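Local coordinates for interferon-activable protein 202 (Mus musculus, PDB 4L5R) that binds double-stranded DNA without sequence specificity and restrains innate immune signalling by preventing activation of the AIM2 inflammasome, probably by sequestering cytoplasmic DNA, at residues M17-L22 with A40-E45; I68-Y73 with A86-A91; I152-D157 with L171-F176. All blocks are in the same frame, centred on the assembly; numbering follows the deposited sequence.

Contact 1: M17-L22 with A40-E45; sequences MTVMVL and ATVATE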
ATOM      1  N   MET A  17      -0.273 -14.913  13.086  1.00 36.10           N
ATOM      2  CA  MET A  17      -1.302 -14.976  12.062  1.00 29.37           C
ATOM      3  C   MET A  17      -0.703 -15.497  10.761  1.00 28.99           C
ATOM      4  O   MET A  17       0.321 -14.984  10.280  1.00 29.97           O
ATOM      5  CB  MET A  17      -1.925 -13.593  11.813  1.00 25.36           C
ATOM      6  CG  MET A  17      -3.071 -13.653  10.817  1.00 29.18           C
ATOM      7  SD  MET A  17      -3.975 -12.090  10.611  1.00 36.79           S
ATOM      8  CE  MET A  17      -2.714 -11.022   9.954  1.00 27.61           C
ATOM      9  N   THR A  18      -1.351 -16.498  10.175  1.00 27.24           N
ATOM     10  CA  THR A  18      -0.895 -17.031   8.896  1.00 28.84           C
ATOM     11  C   THR A  18      -1.616 -16.354   7.727  1.00 30.20           C
ATOM     12  O   THR A  18      -2.842 -16.275   7.707  1.00 25.11           O
ATOM     13  CB  THR A  18      -1.101 -18.540   8.832  1.00 28.89           C
ATOM     14  OG1 THR A  18      -0.285 -19.158   9.831  1.00 33.11           O
ATOM     15  CG2 THR A  18      -0.697 -19.088   7.474  1.00 25.94           C
ATOM     16  N   VAL A  19      -0.845 -15.866   6.761  1.00 24.00           N
ATOM     17  CA  VAL A  19      -1.409 -15.218   5.575  1.00 23.14           C
ATOM     18  C   VAL A  19      -0.834 -15.802   4.282  1.00 28.22           C
ATOM     19  O   VAL A  19       0.250 -16.400   4.271  1.00 28.29           O
ATOM     20  CB  VAL A  19      -1.154 -13.694   5.585  1.00 22.12           C
ATOM     21  CG1 VAL A  19      -1.661 -13.073   6.888  1.00 22.87           C
ATOM     22  CG2 VAL A  19       0.335 -13.381   5.364  1.00 22.73           C
ATOM     23  N   MET A  20      -1.553 -15.614   3.183  1.00 26.73           N
ATOM     24  CA  MET A  20      -1.017 -15.985   1.890  1.00 25.11           C
ATOM     25  C   MET A  20      -0.590 -14.709   1.181  1.00 27.28           C
ATOM     26  O   MET A  20      -1.358 -13.761   1.091  1.00 25.08           O
ATOM     27  CB  MET A  20      -2.042 -16.737   1.037  1.00 30.06           C
ATOM     28  CG  MET A  20      -1.437 -17.202  -0.288  1.00 41.18           C
ATOM     29  SD  MET A  20      -2.585 -17.988  -1.432  1.00 45.52           S
ATOM     30  CE  MET A  20      -3.605 -16.615  -1.919  1.00 34.88           C
ATOM     31  N   VAL A  21       0.639 -14.677   0.693  1.00 27.81           N
ATOM     32  CA  VAL A  21       1.104 -13.493  -0.011  1.00 26.72           C
ATOM     33  C   VAL A  21       0.469 -13.391  -1.398  1.00 28.12           C
ATOM     34  O   VAL A  21       0.482 -14.351  -2.176  1.00 32.45           O
ATOM     35  CB  VAL A  21       2.628 -13.492  -0.145  1.00 27.09           C
ATOM     36  CG1 VAL A  21       3.084 -12.247  -0.917  1.00 24.26           C
ATOM     37  CG2 VAL A  21       3.273 -13.568   1.250  1.00 24.95           C
ATOM     38  N   LEU A  22      -0.095 -12.228  -1.701  1.00 28.42           N
ATOM     39  CA  LEU A  22      -0.692 -11.999  -3.009  1.00 26.54           C
ATOM     40  C   LEU A  22       0.260 -11.203  -3.911  1.00 28.16           C
ATOM     41  O   LEU A  22       0.571 -11.626  -5.024  1.00 30.98           O
ATOM     42  CB  LEU A  22      -2.045 -11.282  -2.876  1.00 27.56           C
ATOM     43  CG  LEU A  22      -3.122 -11.972  -2.034  1.00 29.35           C
ATOM     44  CD1 LEU A  22      -4.441 -11.224  -2.095  1.00 35.93           C
ATOM     45  CD2 LEU A  22      -3.292 -13.379  -2.541  1.00 31.64           C
ATOM     46  N   ALA A  40       3.031  -4.592   0.212  1.00 24.26           N
ATOM     47  CA  ALA A  40       2.582  -5.907  -0.152  1.00 16.80           C
ATOM     48  C   ALA A  40       1.093  -6.015   0.165  1.00 18.35           C
ATOM     49  O   ALA A  40       0.535  -5.162   0.868  1.00 19.44           O
ATOM     50  CB  ALA A  40       3.395  -6.988   0.595  1.00 20.60           C
ATOM     51  N   THR A  41       0.465  -7.035  -0.412  1.00 19.86           N
ATOM     52  CA  THR A  41      -0.929  -7.409  -0.098  1.00 17.42           C
ATOM     53  C   THR A  41      -0.912  -8.895   0.260  1.00 20.42           C
ATOM     54  O   THR A  41      -0.252  -9.699  -0.414  1.00 24.25           O
ATOM     55  CB  THR A  41      -1.843  -7.171  -1.302  1.00 18.18           C
ATOM     56  OG1 THR A  41      -1.881  -5.761  -1.597  1.00 24.15           O
ATOM     57  CG2 THR A  41      -3.266  -7.628  -1.002  1.00 31.07           C
ATOM     58  N   VAL A  42      -1.612  -9.248   1.332  1.00 21.52           N
ATOM     59  CA  VAL A  42      -1.703 -10.629   1.775  1.00 22.66           C
ATOM     60  C   VAL A  42      -3.160 -10.913   2.108  1.00 22.84           C
ATOM     61  O   VAL A  42      -3.963  -9.985   2.226  1.00 20.20           O
ATOM     62  CB  VAL A  42      -0.867 -10.865   3.035  1.00 21.55           C
ATOM     63  CG1 VAL A  42       0.612 -10.497   2.773  1.00 19.31           C
ATOM     64  CG2 VAL A  42      -1.435 -10.063   4.220  1.00 18.85           C
ATOM     65  N   ALA A  43      -3.491 -12.190   2.275  1.00 20.50           N
ATOM     66  CA  ALA A  43      -4.867 -12.570   2.545  1.00 28.15           C
ATOM     67  C   ALA A  43      -4.951 -13.698   3.567  1.00 25.83           C
ATOM     68  O   ALA A  43      -4.103 -14.591   3.602  1.00 26.07           O
ATOM     69  CB  ALA A  43      -5.591 -12.964   1.253  1.00 26.93           C
ATOM     70  N   THR A  44      -5.970 -13.624   4.414  1.00 29.86           N
ATOM     71  CA  THR A  44      -6.333 -14.741   5.269  1.00 28.20           C
ATOM     72  C   THR A  44      -7.605 -15.334   4.689  1.00 27.57           C
ATOM     73  O   THR A  44      -8.050 -14.929   3.621  1.00 26.48           O
ATOM     74  CB  THR A  44      -6.580 -14.286   6.728  1.00 27.30           C
ATOM     75  OG1 THR A  44      -7.728 -13.434   6.781  1.00 26.00           O
ATOM     76  CG2 THR A  44      -5.355 -13.520   7.270  1.00 30.75           C
ATOM     77  N   GLU A  45      -8.215 -16.282   5.389  1.00 27.78           N
ATOM     78  CA  GLU A  45      -9.483 -16.819   4.919  1.00 24.30           C
ATOM     79  C   GLU A  45     -10.617 -15.782   5.025  1.00 32.82           C
ATOM     80  O   GLU A  45     -11.648 -15.898   4.351  1.00 34.10           O
ATOM     81  CB  GLU A  45      -9.828 -18.106   5.703  1.00 35.08           C
ATOM     82  CG  GLU A  45     -10.862 -18.971   5.024  1.00 37.93           C
ATOM     83  CD  GLU A  45     -10.918 -20.372   5.600  1.00 52.54           C
ATOM     84  OE1 GLU A  45     -11.545 -21.242   4.964  1.00 50.02           O
ATOM     85  OE2 GLU A  45     -10.332 -20.600   6.680  1.00 45.43           O
TER
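M20 and A43 exchange two backbone hydrogen bonds. M20 N reaches A43 O at 2.8 Å, nearly straight (172° at the hydrogen); the return bond from A43 N to M20 O is more bent. Two residues on, L22 N donates to T41 O over 2.8 Å. M20-A43 is thus a hydrogen-bonded antiparallel pair and V21-V42 the non-hydrogen-bonded pair next to it. The N-to-C directions of the two short strand segments differ by 129°, well short of antiparallel, as in a strongly twisted, coiled pair of strands. M20 O also lies 3.2 Å from V42 CA, a CA-H...O contact.

Packing spreads from V42. Its CB sits 3.6 Å from V19 CG2, a diagonal neighbour, while V21 CG2 is more distant from V42 CG1. V19 has CG1 anti to its carbonyl carbon (chi1 -54°), which turns that methyl to T44 CG2, 3.7 Å away, and puts CG2, between the backbone N and the carbonyl carbon, against V42. M17 reaches the same T44 methyl with its sulfur, the two side chains crossing at about a right angle. At the other end L22 CD1 touches both T41 CG2 and A43 CB, each at 3.9 Å.

The pair belongs to the hairpin of strands 17-30 and 35-43 in the first OB fold, and residues 40-44 fall in a region required for homomultimerization. V19 and V21 pack on I68 of strand 67-76, V42 on Y49 and V51 of strand 48-53, and M20 and L22 on I104 of helix 101-108.

Contact 2: I68-Y73 with A86-A91; sequences ITISKY and ATVSEA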
ATOM      1  N   ILE A  68       2.846 -17.567   4.810  1.00 29.61           N
ATOM      2  CA  ILE A  68       3.784 -17.187   5.852  1.00 27.78           C
ATOM      3  C   ILE A  68       3.041 -16.880   7.139  1.00 34.51           C
ATOM      4  O   ILE A  68       1.863 -16.508   7.128  1.00 31.12           O
ATOM      5  CB  ILE A  68       4.651 -15.982   5.435  1.00 29.72           C
ATOM      6  CG1 ILE A  68       3.775 -14.762   5.102  1.00 29.01           C
ATOM      7  CG2 ILE A  68       5.536 -16.353   4.243  1.00 34.42           C
ATOM      8  CD1 ILE A  68       4.590 -13.487   4.794  1.00 26.57           C
ATOM      9  N   THR A  69       3.731 -17.064   8.256  1.00 29.39           N
ATOM     10  CA  THR A  69       3.135 -16.853   9.567  1.00 28.90           C
ATOM     11  C   THR A  69       3.846 -15.692  10.234  1.00 33.50           C
ATOM     12  O   THR A  69       5.071 -15.712  10.410  1.00 36.81           O
ATOM     13  CB  THR A  69       3.249 -18.107  10.443  1.00 33.84           C
ATOM     14  OG1 THR A  69       2.492 -19.171   9.853  1.00 32.34           O
ATOM     15  CG2 THR A  69       2.712 -17.836  11.837  1.00 37.97           C
ATOM     16  N   ILE A  70       3.075 -14.676  10.602  1.00 28.21           N
ATOM     17  CA  ILE A  70       3.642 -13.439  11.110  1.00 25.07           C
ATOM     18  C   ILE A  70       3.209 -13.192  12.544  1.00 31.60           C
ATOM     19  O   ILE A  70       2.043 -13.407  12.896  1.00 31.29           O
ATOM     20  CB  ILE A  70       3.188 -12.238  10.252  1.00 31.38           C
ATOM     21  CG1 ILE A  70       3.563 -12.457   8.783  1.00 28.76           C
ATOM     22  CG2 ILE A  70       3.816 -10.959  10.771  1.00 35.76           C
ATOM     23  CD1 ILE A  70       2.932 -11.442   7.830  1.00 40.92           C
ATOM     24  N   SER A  71       4.148 -12.738  13.369  1.00 27.11           N
ATOM     25  CA  SER A  71       3.842 -12.377  14.744  1.00 28.90           C
ATOM     26  C   SER A  71       4.688 -11.185  15.171  1.00 25.29           C
ATOM     27  O   SER A  71       5.753 -10.926  14.593  1.00 32.00           O
ATOM     28  CB  SER A  71       4.098 -13.569  15.680  1.00 38.77           C
ATOM     29  OG  SER A  71       5.420 -14.043  15.530  1.00 43.16           O
ATOM     30  N   LYS A  72       4.219 -10.479  16.198  1.00 25.79           N
ATOM     31  CA  LYS A  72       4.850  -9.254  16.662  1.00 31.88           C
ATOM     32  C   LYS A  72       4.922  -8.238  15.512  1.00 33.05           C
ATOM     33  O   LYS A  72       5.935  -7.574  15.287  1.00 30.72           O
ATOM     34  CB  LYS A  72       6.222  -9.543  17.278  1.00 36.75           C
ATOM     35  CG  LYS A  72       6.147 -10.430  18.525  1.00 47.52           C
ATOM     36  CD  LYS A  72       7.535 -10.782  19.057  1.00 59.61           C
ATOM     37  CE  LYS A  72       8.197  -9.582  19.722  1.00 70.43           C
ATOM     38  NZ  LYS A  72       9.689  -9.628  19.610  1.00 74.94           N
ATOM     39  N   TYR A  73       3.824  -8.161  14.778  1.00 30.80           N
ATOM     40  CA  TYR A  73       3.639  -7.155  13.745  1.00 25.71           C
ATOM     41  C   TYR A  73       2.693  -6.108  14.316  1.00 30.74           C
ATOM     42  O   TYR A  73       2.079  -6.317  15.364  1.00 31.99           O
ATOM     43  CB  TYR A  73       3.028  -7.795  12.497  1.00 28.27           C
ATOM     44  CG  TYR A  73       1.639  -8.370  12.734  1.00 33.22           C
ATOM     45  CD1 TYR A  73       1.475  -9.674  13.206  1.00 31.16           C
ATOM     46  CD2 TYR A  73       0.496  -7.610  12.494  1.00 34.79           C
ATOM     47  CE1 TYR A  73       0.204 -10.202  13.424  1.00 31.44           C
ATOM     48  CE2 TYR A  73      -0.780  -8.128  12.712  1.00 32.03           C
ATOM     49  CZ  TYR A  73      -0.913  -9.425  13.180  1.00 31.91           C
ATOM     50  OH  TYR A  73      -2.171  -9.944  13.403  1.00 30.16           O
ATOM     51  N   ALA A  86       9.240  -8.006  14.233  1.00 32.07           N
ATOM     52  CA  ALA A  86       8.379  -9.145  13.900  1.00 27.68           C
ATOM     53  C   ALA A  86       9.134 -10.459  13.627  1.00 38.08           C
ATOM     54  O   ALA A  86      10.327 -10.467  13.303  1.00 36.06           O
ATOM     55  CB  ALA A  86       7.470  -8.793  12.719  1.00 30.77           C
ATOM     56  N   THR A  87       8.426 -11.572  13.789  1.00 30.66           N
ATOM     57  CA  THR A  87       8.900 -12.861  13.318  1.00 31.20           C
ATOM     58  C   THR A  87       8.080 -13.304  12.115  1.00 28.34           C
ATOM     59  O   THR A  87       6.842 -13.254  12.140  1.00 37.04           O
ATOM     60  CB  THR A  87       8.782 -13.935  14.410  1.00 39.98           C
ATOM     61  OG1 THR A  87       9.601 -13.568  15.527  1.00 41.97           O
ATOM     62  CG2 THR A  87       9.230 -15.278  13.873  1.00 49.88           C
ATOM     63  N   VAL A  88       8.766 -13.748  11.068  1.00 27.97           N
ATOM     64  CA  VAL A  88       8.093 -14.259   9.879  1.00 29.96           C
ATOM     65  C   VAL A  88       8.656 -15.626   9.536  1.00 35.30           C
ATOM     66  O   VAL A  88       9.854 -15.755   9.285  1.00 34.21           O
ATOM     67  CB  VAL A  88       8.269 -13.307   8.670  1.00 32.60           C
ATOM     68  CG1 VAL A  88       7.518 -13.842   7.453  1.00 31.20           C
ATOM     69  CG2 VAL A  88       7.795 -11.906   9.026  1.00 31.67           C
ATOM     70  N   SER A  89       7.799 -16.645   9.557  1.00 32.90           N
ATOM     71  CA  SER A  89       8.199 -18.018   9.248  1.00 34.26           C
ATOM     72  C   SER A  89       7.414 -18.525   8.050  1.00 39.29           C
ATOM     73  O   SER A  89       6.331 -18.025   7.754  1.00 32.01           O
ATOM     74  CB  SER A  89       7.912 -18.947  10.432  1.00 37.11           C
ATOM     75  OG  SER A  89       8.529 -18.489  11.621  1.00 48.99           O
ATOM     76  N   GLU A  90       7.954 -19.526   7.367  1.00 35.74           N
ATOM     77  CA  GLU A  90       7.173 -20.259   6.382  1.00 35.77           C
ATOM     78  C   GLU A  90       6.119 -21.072   7.123  1.00 41.12           C
ATOM     79  O   GLU A  90       6.402 -21.697   8.152  1.00 36.12           O
ATOM     80  CB  GLU A  90       8.066 -21.163   5.539  1.00 41.32           C
ATOM     81  CG  GLU A  90       7.337 -22.262   4.785  1.00 52.24           C
ATOM     82  CD  GLU A  90       8.268 -23.407   4.405  1.00 66.92           C
ATOM     83  OE1 GLU A  90       9.488 -23.278   4.641  1.00 68.00           O
ATOM     84  OE2 GLU A  90       7.785 -24.436   3.882  1.00 70.54           O
ATOM     85  N   ALA A  91       4.897 -21.051   6.601  1.00 34.89           N
ATOM     86  CA  ALA A  91       3.764 -21.673   7.277  1.00 34.33           C
ATOM     87  C   ALA A  91       3.816 -23.190   7.212  1.00 35.89           C
ATOM     88  O   ALA A  91       4.188 -23.771   6.195  1.00 43.27           O
ATOM     89  CB  ALA A  91       2.448 -21.159   6.700  1.00 36.68           C
TER
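A86 opens the pairing beside S71 and K72: its CB lies 3.2 Å from K72 O, and K72 CB rests near A86 CA. T87 forms a hydrogen-bonded antiparallel pair with S71, T87 N donating to S71 O at 2.9 Å and S71 N to T87 O at 3.0 Å. S71 OG, placed between its own backbone N and carbonyl carbon (chi1 55°), stands 3.5 Å from T87 CB on the face that these two residues share with T69 and S89.

V88 turns to the other, buried face. Its CG1 meets I68 CD1 at 4.0 Å, the side chains crossing at a slant, and CG2 faces I70 CG1 more loosely. S89 closes the second hydrogen-bonded pair: T69 N donates to S89 O over 2.8 Å, almost straight, and S89 N returns a bond to T69 O. Beyond E90, A91 lays its CB 3.7 Å from T69 OG1, a hydroxyl hydrogen-bonded to T18 OG1 of strand 17-30.

Strand 87-90 thereby extends the first OB-fold sheet along strand 67-76, with axes 162° apart in direction. The regular antiparallel pairing stops at K72, which has a positive phi of 57°; K72 and Y73 both face H13 of strand 11-13, a G1 beta bulge, here with lysine in its first position.

Contact 3: I152-D157 with L171-F176; sequences IKVVWD and LQLFSF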
ATOM      1  N   ILE A 152     -10.148  12.715 -10.217  1.00 26.94           N
ATOM      2  CA  ILE A 152      -9.629  13.306  -9.000  1.00 24.17           C
ATOM      3  C   ILE A 152      -8.160  13.671  -9.220  1.00 25.54           C
ATOM      4  O   ILE A 152      -7.466  13.044 -10.019  1.00 25.07           O
ATOM      5  CB  ILE A 152      -9.815  12.355  -7.782  1.00 27.69           C
ATOM      6  CG1 ILE A 152      -9.493  13.082  -6.468  1.00 30.02           C
ATOM      7  CG2 ILE A 152      -9.000  11.091  -7.957  1.00 29.05           C
ATOM      8  CD1 ILE A 152      -9.768  12.269  -5.194  1.00 28.86           C
ATOM      9  N   LYS A 153      -7.699  14.705  -8.533  1.00 24.37           N
ATOM     10  CA  LYS A 153      -6.303  15.123  -8.654  1.00 27.42           C
ATOM     11  C   LYS A 153      -5.395  14.305  -7.735  1.00 27.36           C
ATOM     12  O   LYS A 153      -5.739  14.049  -6.584  1.00 24.75           O
ATOM     13  CB  LYS A 153      -6.179  16.600  -8.309  1.00 30.24           C
ATOM     14  CG  LYS A 153      -4.809  17.190  -8.532  1.00 36.20           C
ATOM     15  CD  LYS A 153      -4.712  18.495  -7.770  1.00 39.87           C
ATOM     16  CE  LYS A 153      -4.003  19.543  -8.562  1.00 36.21           C
ATOM     17  NZ  LYS A 153      -4.025  20.818  -7.801  1.00 44.83           N
ATOM     18  N   VAL A 154      -4.245  13.893  -8.257  1.00 23.81           N
ATOM     19  CA  VAL A 154      -3.224  13.234  -7.453  1.00 23.44           C
ATOM     20  C   VAL A 154      -2.030  14.170  -7.338  1.00 32.66           C
ATOM     21  O   VAL A 154      -1.531  14.676  -8.348  1.00 31.60           O
ATOM     22  CB  VAL A 154      -2.777  11.906  -8.088  1.00 19.37           C
ATOM     23  CG1 VAL A 154      -1.667  11.252  -7.257  1.00 25.98           C
ATOM     24  CG2 VAL A 154      -3.992  10.946  -8.217  1.00 24.94           C
ATOM     25  N   VAL A 155      -1.601  14.409  -6.103  1.00 24.78           N
ATOM     26  CA  VAL A 155      -0.442  15.240  -5.808  1.00 24.58           C
ATOM     27  C   VAL A 155       0.693  14.415  -5.213  1.00 29.13           C
ATOM     28  O   VAL A 155       0.576  13.888  -4.101  1.00 25.42           O
ATOM     29  CB  VAL A 155      -0.813  16.411  -4.858  1.00 20.20           C
ATOM     30  CG1 VAL A 155       0.432  17.220  -4.471  1.00 28.01           C
ATOM     31  CG2 VAL A 155      -1.865  17.336  -5.529  1.00 22.94           C
ATOM     32  N   TRP A 156       1.785  14.307  -5.968  1.00 24.85           N
ATOM     33  CA  TRP A 156       3.010  13.649  -5.518  1.00 24.19           C
ATOM     34  C   TRP A 156       4.015  14.732  -5.131  1.00 26.36           C
ATOM     35  O   TRP A 156       4.505  15.494  -5.985  1.00 32.05           O
ATOM     36  CB  TRP A 156       3.544  12.735  -6.629  1.00 26.53           C
ATOM     37  CG  TRP A 156       4.901  12.130  -6.376  1.00 30.61           C
ATOM     38  CD1 TRP A 156       6.110  12.608  -6.817  1.00 29.16           C
ATOM     39  CD2 TRP A 156       5.190  10.923  -5.647  1.00 27.33           C
ATOM     40  NE1 TRP A 156       7.122  11.776  -6.410  1.00 28.82           N
ATOM     41  CE2 TRP A 156       6.587  10.740  -5.682  1.00 24.53           C
ATOM     42  CE3 TRP A 156       4.406   9.988  -4.968  1.00 25.80           C
ATOM     43  CZ2 TRP A 156       7.211   9.657  -5.073  1.00 26.18           C
ATOM     44  CZ3 TRP A 156       5.037   8.906  -4.342  1.00 23.90           C
ATOM     45  CH2 TRP A 156       6.423   8.753  -4.404  1.00 29.66           C
ATOM     46  N   ASP A 157       4.286  14.800  -3.829  1.00 31.23           N
ATOM     47  CA  ASP A 157       4.957  15.922  -3.181  1.00 41.52           C
ATOM     48  C   ASP A 157       6.396  15.591  -2.825  1.00 36.58           C
ATOM     49  O   ASP A 157       7.147  16.464  -2.392  1.00 39.90           O
ATOM     50  CB  ASP A 157       4.220  16.244  -1.877  1.00 52.02           C
ATOM     51  CG  ASP A 157       3.843  17.697  -1.762  1.00 55.86           C
ATOM     52  OD1 ASP A 157       3.757  18.366  -2.809  1.00 70.43           O
ATOM     53  OD2 ASP A 157       3.622  18.165  -0.624  1.00 59.51           O
ATOM     54  N   LEU A 171      -1.981   4.300 -13.848  1.00 23.83           N
ATOM     55  CA  LEU A 171      -1.213   4.649 -12.671  1.00 23.74           C
ATOM     56  C   LEU A 171      -1.604   3.775 -11.495  1.00 29.84           C
ATOM     57  O   LEU A 171      -2.784   3.717 -11.140  1.00 23.03           O
ATOM     58  CB  LEU A 171      -1.516   6.089 -12.307  1.00 28.21           C
ATOM     59  CG  LEU A 171      -0.597   6.730 -11.290  1.00 33.84           C
ATOM     60  CD1 LEU A 171       0.803   6.775 -11.902  1.00 40.22           C
ATOM     61  CD2 LEU A 171      -1.112   8.126 -10.956  1.00 33.36           C
ATOM     62  N   GLN A 172      -0.623   3.119 -10.884  1.00 24.40           N
ATOM     63  CA  GLN A 172      -0.864   2.359  -9.660  1.00 28.43           C
ATOM     64  C   GLN A 172      -0.407   3.154  -8.440  1.00 23.53           C
ATOM     65  O   GLN A 172       0.749   3.572  -8.349  1.00 31.89           O
ATOM     66  CB  GLN A 172      -0.159   1.002  -9.683  1.00 31.94           C
ATOM     67  CG  GLN A 172      -0.637   0.122  -8.544  1.00 28.32           C
ATOM     68  CD  GLN A 172      -0.320  -1.355  -8.750  1.00 44.27           C
ATOM     69  OE1 GLN A 172       0.556  -1.716  -9.539  1.00 41.84           O
ATOM     70  NE2 GLN A 172      -1.038  -2.215  -8.034  1.00 39.43           N
ATOM     71  N   LEU A 173      -1.322   3.369  -7.505  1.00 18.85           N
ATOM     72  CA  LEU A 173      -1.026   4.160  -6.320  1.00 20.52           C
ATOM     73  C   LEU A 173      -0.981   3.253  -5.110  1.00 22.20           C
ATOM     74  O   LEU A 173      -1.848   2.386  -4.949  1.00 25.45           O
ATOM     75  CB  LEU A 173      -2.129   5.190  -6.096  1.00 28.69           C
ATOM     76  CG  LEU A 173      -2.422   6.179  -7.219  1.00 28.79           C
ATOM     77  CD1 LEU A 173      -3.544   7.096  -6.796  1.00 26.61           C
ATOM     78  CD2 LEU A 173      -1.159   6.960  -7.525  1.00 27.41           C
ATOM     79  N   PHE A 174       0.016   3.468  -4.248  1.00 20.71           N
ATOM     80  CA  PHE A 174       0.082   2.804  -2.956  1.00 22.63           C
ATOM     81  C   PHE A 174       0.132   3.844  -1.841  1.00 23.33           C
ATOM     82  O   PHE A 174       0.997   4.736  -1.835  1.00 23.10           O
ATOM     83  CB  PHE A 174       1.335   1.892  -2.823  1.00 20.91           C
ATOM     84  CG  PHE A 174       1.448   0.831  -3.892  1.00 22.21           C
ATOM     85  CD1 PHE A 174       1.733   1.179  -5.208  1.00 19.98           C
ATOM     86  CD2 PHE A 174       1.275  -0.503  -3.578  1.00 22.96           C
ATOM     87  CE1 PHE A 174       1.852   0.208  -6.193  1.00 22.21           C
ATOM     88  CE2 PHE A 174       1.387  -1.487  -4.553  1.00 23.45           C
ATOM     89  CZ  PHE A 174       1.682  -1.134  -5.859  1.00 20.82           C
ATOM     90  N   SER A 175      -0.788   3.701  -0.886  1.00 18.91           N
ATOM     91  CA  SER A 175      -0.775   4.473   0.361  1.00 19.98           C
ATOM     92  C   SER A 175      -0.777   5.986   0.113  1.00 20.68           C
ATOM     93  O   SER A 175       0.057   6.722   0.647  1.00 26.19           O
ATOM     94  CB  SER A 175       0.418   4.069   1.237  1.00 25.03           C
ATOM     95  OG  SER A 175       0.362   4.677   2.519  1.00 26.43           O
ATOM     96  N   PHE A 176      -1.708   6.445  -0.708  1.00 18.80           N
ATOM     97  CA  PHE A 176      -1.946   7.876  -0.839  1.00 23.17           C
ATOM     98  C   PHE A 176      -2.966   8.332   0.198  1.00 33.55           C
ATOM     99  O   PHE A 176      -3.740   7.526   0.692  1.00 28.32           O
ATOM    100  CB  PHE A 176      -2.395   8.217  -2.260  1.00 24.43           C
ATOM    101  CG  PHE A 176      -1.239   8.496  -3.184  1.00 23.81           C
ATOM    102  CD1 PHE A 176      -0.389   7.473  -3.573  1.00 21.33           C
ATOM    103  CD2 PHE A 176      -0.988   9.781  -3.629  1.00 26.52           C
ATOM    104  CE1 PHE A 176       0.696   7.715  -4.403  1.00 26.31           C
ATOM    105  CE2 PHE A 176       0.095  10.037  -4.468  1.00 26.52           C
ATOM    106  CZ  PHE A 176       0.930   9.002  -4.858  1.00 22.75           C
TER
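F176 pushes its ring between V154 and W156. V154 CG1 touches F176 CE2 at 3.5 Å, the valine lying across the phenyl at about a right angle, while F176 CZ meets W156 CE3 at 3.6 Å from the edge of the indole, near its plane. V155 O approaches the phenylalanine edge as well, 3.9 Å from CE2 and near the ring plane. The other valine methyl, V154 CG2, points tip to tip at L173 CD1 over 4.1 Å. V154 directs both branches inward because CG1 is anti to its backbone N (chi1 178°), with CG2 beside that N. On its own segment, L173 lays CD2 over one face of the F176 ring, 3.7 Å above the plane and offset toward the rim, so this leucine meets both the valine and the phenyl.

No hydrogen bond links the two segments, and their nearest CA atoms, V154 and F176, are 8.6 Å apart: across the interior of the second OB-fold barrel of this HIN domain, strand 151-156 faces L173 of strand 171-174 and, past the corner at S175, F176 of strand 176-179. Losing the phenyl of F176 to an alanine is likely to open a gap beside V154 and W156 and take away the ring beneath L173 CD2.

The positive phi of S175 (56°) belongs to a G1 beta bulge in which S175 and F176 both face I125. S175 OG is hydrogen-bonded to K52 NZ, and W156 NE1 to Q160 O. F143 and I145 of strand 141-146 pack on V154, and I195 of strand 194-197 on W156 and L173. Outside the contact, K153 NZ of strand 151-156 pairs with a phosphate of the bound DNA in a salt bridge.

How the contacts relate
The three contacts follow one another along the chain, each closing before the next begins. Contacts 1 and 2, with centres about 11 Å apart, share a sheet of the first OB fold: strands 17-30 and 67-76 are neighbours, and M17 N to I70 O, at 2.8 Å, is a probable backbone hydrogen bond joining them. Contact 3 lies across the chain's centre, about 24 Å from contact 1 and 30 Å from contact 2 between centres, and touches neither. Contacts 1 and 2 thus build one sheet of the first OB fold, while contact 3 packs the interior of the second, whose strand 151-156 carries K153 to a phosphate of the bound DNA.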